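Long-range contact in N-acetyltransferase (Trypanosoma brucei, PDB 3I3G), which probably transfers the acetyl group of acetyl-CoA to D-glucosamine 6-phosphate, a step on the route to UDP-N-acetylglucosamine: residues Lys67-Ala81 with Leu113-Ser125. Sequence-based numbering, arbitrary orientation.
Sequences KVFCHQPTGRIVGSA and LGKALIMDLCEIS. Unlike the reference sequence in segment 67-81: R76 (reference Gly).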
loop_
_atom_site.group_PDB
_atom_site.type_symbol
_atom_site.label_atom_id
_atom_site.label_comp_id
_atom_site.label_asym_id
_atom_site.label_seq_id
_atom_site.Cartn_x
_atom_site.Cartn_y
_atom_site.Cartn_z
ATOM N N LYS A 67 -5.796 14.028 -0.158
ATOM C CA LYS A 67 -5.948 15.378 0.362
ATOM C C LYS A 67 -5.012 16.306 -0.396
ATOM O O LYS A 67 -3.879 15.939 -0.702
ATOM C CB LYS A 67 -5.635 15.421 1.859
ATOM C CG LYS A 67 -6.489 14.484 2.699
ATOM C CD LYS A 67 -7.969 14.801 2.550
ATOM C CE LYS A 67 -8.320 16.137 3.181
ATOM N NZ LYS A 67 -8.278 16.080 4.670
ATOM N N VAL A 68 -5.490 17.506 -0.706
ATOM C CA VAL A 68 -4.692 18.460 -1.461
ATOM C C VAL A 68 -4.728 19.848 -0.837
ATOM O O VAL A 68 -5.692 20.219 -0.166
ATOM C CB VAL A 68 -5.186 18.581 -2.918
ATOM C CG1 VAL A 68 -5.057 17.250 -3.638
ATOM C CG2 VAL A 68 -6.625 19.077 -2.948
ATOM N N PHE A 69 -3.662 20.607 -1.056
ATOM C CA PHE A 69 -3.671 22.028 -0.759
ATOM C C PHE A 69 -4.003 22.780 -2.036
ATOM O O PHE A 69 -3.394 22.543 -3.081
ATOM C CB PHE A 69 -2.325 22.489 -0.203
ATOM C CG PHE A 69 -2.243 22.444 1.294
ATOM C CD1 PHE A 69 -2.945 23.357 2.063
ATOM C CD2 PHE A 69 -1.465 21.494 1.932
ATOM C CE1 PHE A 69 -2.874 23.321 3.443
ATOM C CE2 PHE A 69 -1.389 21.455 3.310
ATOM C CZ PHE A 69 -2.096 22.368 4.066
ATOM N N CYS A 70 -4.977 23.678 -1.951
ATOM C CA CYS A 70 -5.421 24.428 -3.115
ATOM C C CYS A 70 -5.343 25.929 -2.870
ATOM O O CYS A 70 -5.782 26.424 -1.832
ATOM C CB CYS A 70 -6.855 24.032 -3.484
ATOM S SG CYS A 70 -7.619 25.029 -4.792
ATOM N N HIS A 71 -4.765 26.646 -3.826
ATOM C CA HIS A 71 -4.822 28.098 -3.820
ATOM C C HIS A 71 -6.214 28.503 -4.291
ATOM O O HIS A 71 -6.476 28.589 -5.491
ATOM C CB HIS A 71 -3.747 28.683 -4.734
ATOM C CG HIS A 71 -3.684 30.178 -4.712
ATOM N ND1 HIS A 71 -4.092 30.957 -5.774
ATOM C CD2 HIS A 71 -3.271 31.038 -3.751
ATOM C CE1 HIS A 71 -3.926 32.233 -5.470
ATOM N NE2 HIS A 71 -3.430 32.309 -4.248
ATOM N N GLN A 72 -7.109 28.735 -3.336
ATOM C CA GLN A 72 -8.525 28.951 -3.633
ATOM C C GLN A 72 -8.809 29.935 -4.767
ATOM O O GLN A 72 -9.636 29.657 -5.635
ATOM C CB GLN A 72 -9.287 29.370 -2.374
ATOM C CG GLN A 72 -10.074 28.245 -1.729
ATOM C CD GLN A 72 -11.185 28.759 -0.836
ATOM O OE1 GLN A 72 -12.330 28.309 -0.926
ATOM N NE2 GLN A 72 -10.857 29.716 0.023
ATOM N N PRO A 73 -8.135 31.093 -4.757
ATOM C CA PRO A 73 -8.409 32.131 -5.749
ATOM C C PRO A 73 -8.321 31.625 -7.188
ATOM O O PRO A 73 -9.131 32.015 -8.029
ATOM C CB PRO A 73 -7.315 33.169 -5.479
ATOM C CG PRO A 73 -6.963 32.978 -4.045
ATOM C CD PRO A 73 -7.104 31.504 -3.789
ATOM N N THR A 74 -7.347 30.764 -7.465
ATOM C CA THR A 74 -7.132 30.264 -8.820
ATOM C C THR A 74 -7.443 28.775 -8.935
ATOM O O THR A 74 -7.608 28.251 -10.036
ATOM C CB THR A 74 -5.684 30.494 -9.284
ATOM O OG1 THR A 74 -4.786 29.797 -8.410
ATOM C CG2 THR A 74 -5.349 31.978 -9.276
ATOM N N GLY A 75 -7.512 28.098 -7.794
ATOM C CA GLY A 75 -7.776 26.666 -7.765
ATOM C C GLY A 75 -6.550 25.823 -8.067
ATOM O O GLY A 75 -6.655 24.610 -8.250
ATOM N N ARG A 76 -5.384 26.457 -8.117
ATOM C CA ARG A 76 -4.157 25.727 -8.423
ATOM C C ARG A 76 -3.789 24.774 -7.289
ATOM O O ARG A 76 -3.770 25.160 -6.120
ATOM C CB ARG A 76 -2.999 26.683 -8.719
ATOM C CG ARG A 76 -1.872 26.036 -9.514
ATOM C CD ARG A 76 -0.808 27.043 -9.921
ATOM N NE ARG A 76 0.050 27.416 -8.803
ATOM C CZ ARG A 76 1.159 26.767 -8.467
ATOM N NH1 ARG A 76 1.546 25.707 -9.163
ATOM N NH2 ARG A 76 1.882 27.176 -7.434
ATOM N N ILE A 77 -3.507 23.526 -7.644
ATOM C CA ILE A 77 -3.145 22.508 -6.666
ATOM C C ILE A 77 -1.645 22.544 -6.403
ATOM O O ILE A 77 -0.844 22.309 -7.310
ATOM C CB ILE A 77 -3.546 21.101 -7.149
ATOM C CG1 ILE A 77 -5.034 21.065 -7.506
ATOM C CG2 ILE A 77 -3.222 20.060 -6.087
ATOM C CD1 ILE A 77 -5.959 21.273 -6.319
ATOM N N VAL A 78 -1.268 22.831 -5.161
ATOM C CA VAL A 78 0.136 23.033 -4.817
ATOM C C VAL A 78 0.657 22.020 -3.801
ATOM O O VAL A 78 1.812 22.089 -3.382
ATOM C CB VAL A 78 0.376 24.453 -4.272
ATOM C CG1 VAL A 78 0.019 25.489 -5.327
ATOM C CG2 VAL A 78 -0.430 24.676 -3.003
ATOM N N GLY A 79 -0.197 21.080 -3.407
ATOM C CA GLY A 79 0.199 20.041 -2.464
ATOM C C GLY A 79 -0.747 18.858 -2.494
ATOM O O GLY A 79 -1.955 19.024 -2.656
ATOM N N SER A 80 -0.197 17.658 -2.342
ATOM C CA SER A 80 -1.013 16.452 -2.350
ATOM C C SER A 80 -0.387 15.317 -1.548
ATOM O O SER A 80 0.836 15.182 -1.484
ATOM C CB SER A 80 -1.273 15.986 -3.783
ATOM O OG SER A 80 -2.107 14.839 -3.801
ATOM N N ALA A 81 -1.245 14.504 -0.943
ATOM C CA ALA A 81 -0.824 13.302 -0.235
ATOM C C ALA A 81 -2.003 12.339 -0.183
ATOM O O ALA A 81 -3.132 12.749 0.079
ATOM C CB ALA A 81 -0.351 13.646 1.166
ATOM N N LEU A 113 3.601 22.867 3.914
ATOM C CA LEU A 113 2.479 22.072 3.443
ATOM C C LEU A 113 2.702 20.574 3.667
ATOM O O LEU A 113 1.795 19.872 3.941
ATOM C CB LEU A 113 2.180 22.320 1.980
ATOM C CG LEU A 113 1.970 23.772 1.535
ATOM C CD1 LEU A 113 1.443 23.848 0.174
ATOM C CD2 LEU A 113 1.179 24.485 2.474
ATOM N N GLY A 114 3.935 20.138 3.512
ATOM C CA GLY A 114 4.253 18.727 3.706
ATOM C C GLY A 114 3.835 18.242 5.079
ATOM O O GLY A 114 3.124 17.243 5.209
ATOM N N LYS A 115 4.279 18.953 6.109
ATOM C CA LYS A 115 3.930 18.614 7.485
ATOM C C LYS A 115 2.417 18.569 7.678
ATOM O O LYS A 115 1.884 17.626 8.263
ATOM C CB LYS A 115 4.554 19.620 8.454
ATOM C CG LYS A 115 4.122 19.448 9.902
ATOM C CD LYS A 115 4.915 20.368 10.819
ATOM C CE LYS A 115 4.454 20.253 12.262
ATOM N NZ LYS A 115 5.164 19.166 12.991
ATOM N N ALA A 116 1.731 19.594 7.185
ATOM C CA ALA A 116 0.282 19.684 7.331
ATOM C C ALA A 116 -0.418 18.489 6.687
ATOM O O ALA A 116 -1.318 17.893 7.276
ATOM C CB ALA A 116 -0.232 20.987 6.737
ATOM N N LEU A 117 0.002 18.147 5.474
ATOM C CA LEU A 117 -0.578 17.018 4.754
ATOM C C LEU A 117 -0.386 15.708 5.513
ATOM O O LEU A 117 -1.339 14.960 5.729
ATOM C CB LEU A 117 0.024 16.910 3.351
ATOM C CG LEU A 117 -0.478 17.928 2.324
ATOM C CD1 LEU A 117 0.422 17.954 1.096
ATOM C CD2 LEU A 117 -1.914 17.626 1.935
ATOM N N ILE A 118 0.851 15.435 5.917
ATOM C CA ILE A 118 1.165 14.201 6.634
ATOM C C ILE A 118 0.386 14.088 7.943
ATOM O O ILE A 118 -0.208 13.050 8.234
ATOM C CB ILE A 118 2.673 14.078 6.919
ATOM C CG1 ILE A 118 3.459 14.033 5.606
ATOM C CG2 ILE A 118 2.956 12.841 7.755
ATOM C CD1 ILE A 118 3.074 12.881 4.695
ATOM N N MET A 119 0.394 15.158 8.731
ATOM C CA MET A 119 -0.330 15.173 9.998
ATOM C C MET A 119 -1.815 14.904 9.779
ATOM O O MET A 119 -2.432 14.143 10.522
ATOM C CB MET A 119 -0.135 16.511 10.716
ATOM C CG MET A 119 1.280 16.744 11.222
ATOM S SD MET A 119 1.795 15.527 12.452
ATOM C CE MET A 119 1.972 14.063 11.436
ATOM N N ASP A 120 -2.379 15.531 8.752
ATOM C CA ASP A 120 -3.784 15.336 8.415
ATOM C C ASP A 120 -4.085 13.861 8.177
ATOM O O ASP A 120 -5.039 13.316 8.730
ATOM C CB ASP A 120 -4.155 16.148 7.171
ATOM C CG ASP A 120 -5.639 16.094 6.860
ATOM O OD1 ASP A 120 -6.449 16.440 7.745
ATOM O OD2 ASP A 120 -5.997 15.715 5.726
ATOM N N LEU A 121 -3.264 13.220 7.350
ATOM C CA LEU A 121 -3.463 11.814 7.017
ATOM C C LEU A 121 -3.278 10.919 8.238
ATOM O O LEU A 121 -3.948 9.894 8.373
ATOM C CB LEU A 121 -2.520 11.387 5.890
ATOM C CG LEU A 121 -2.752 12.074 4.543
ATOM C CD1 LEU A 121 -1.924 11.418 3.449
ATOM C CD2 LEU A 121 -4.230 12.051 4.185
ATOM N N CYS A 122 -2.367 11.305 9.125
ATOM C CA CYS A 122 -2.137 10.549 10.349
ATOM C C CYS A 122 -3.359 10.607 11.255
ATOM O O CYS A 122 -3.714 9.621 11.899
ATOM C CB CYS A 122 -0.906 11.073 11.091
ATOM S SG CYS A 122 0.666 10.593 10.351
ATOM N N GLU A 123 -4.000 11.770 11.302
ATOM C CA GLU A 123 -5.204 11.938 12.106
ATOM C C GLU A 123 -6.341 11.085 11.552
ATOM O O GLU A 123 -7.048 10.412 12.302
ATOM C CB GLU A 123 -5.617 13.410 12.163
ATOM C CG GLU A 123 -6.944 13.648 12.866
ATOM C CD GLU A 123 -6.990 13.028 14.249
ATOM O OE1 GLU A 123 -5.926 12.941 14.902
ATOM O OE2 GLU A 123 -8.091 12.627 14.685
ATOM N N ILE A 124 -6.513 11.115 10.235
ATOM C CA ILE A 124 -7.515 10.279 9.589
ATOM C C ILE A 124 -7.253 8.814 9.913
ATOM O O ILE A 124 -8.161 8.080 10.300
ATOM C CB ILE A 124 -7.519 10.476 8.063
ATOM C CG1 ILE A 124 -7.920 11.912 7.716
ATOM C CG2 ILE A 124 -8.465 9.482 7.404
ATOM C CD1 ILE A 124 -7.839 12.232 6.239
ATOM N N SER A 125 -6.001 8.395 9.757
ATOM C CA SER A 125 -5.603 7.035 10.095
ATOM C C SER A 125 -6.002 6.701 11.530
ATOM O O SER A 125 -6.600 5.656 11.789
ATOM C CB SER A 125 -4.096 6.856 9.910
ATOM O OG SER A 125 -3.717 7.095 8.565
#
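The ring of F69 packs on the first turn of helix 113-125. L113 CD2 makes a CH-pi contact over one face, 4.0 Å from the ring centroid and 7° off the ring normal. V78 CG2 reaches L113 CD1 at 3.8 Å. A116 CB meets the F69 ring edge near its plane, 3.5 Å from F69 CZ. L117 and F69 lie alongside, pointing opposite ways, with L117 CG 3.7 Å from F69 CD2. The two L117 methyls part from there: CD1 lies against the backbone of G79 and S80, and CD2 faces K67 O. A81 CB touches two helix residues, L117 CB at 3.9 Å and L121 CD1 at 3.6 Å. K67 NZ forms a short salt bridge with D120 OD2 (2.5 Å). Successive bends along the K67 side chain curl it round D120 OD2 and bring the amine to the syn lone pair of that oxygen, near the carboxylate plane, while K67 CG rests on L121 CD2. The helix packs on one face of the antiparallel hairpin 67-81, part of the central mixed sheet of the GNAT fold. It runs 29° from strand 76-81 and 147° from strand 67-71. A classic beta bulge places V78 and G79 both opposite F69. Further out, L21 and L23 of strand 21-25 touch L113 and L117, and helix 31-38 packs on V68 and S80, whose OG bonds to H34.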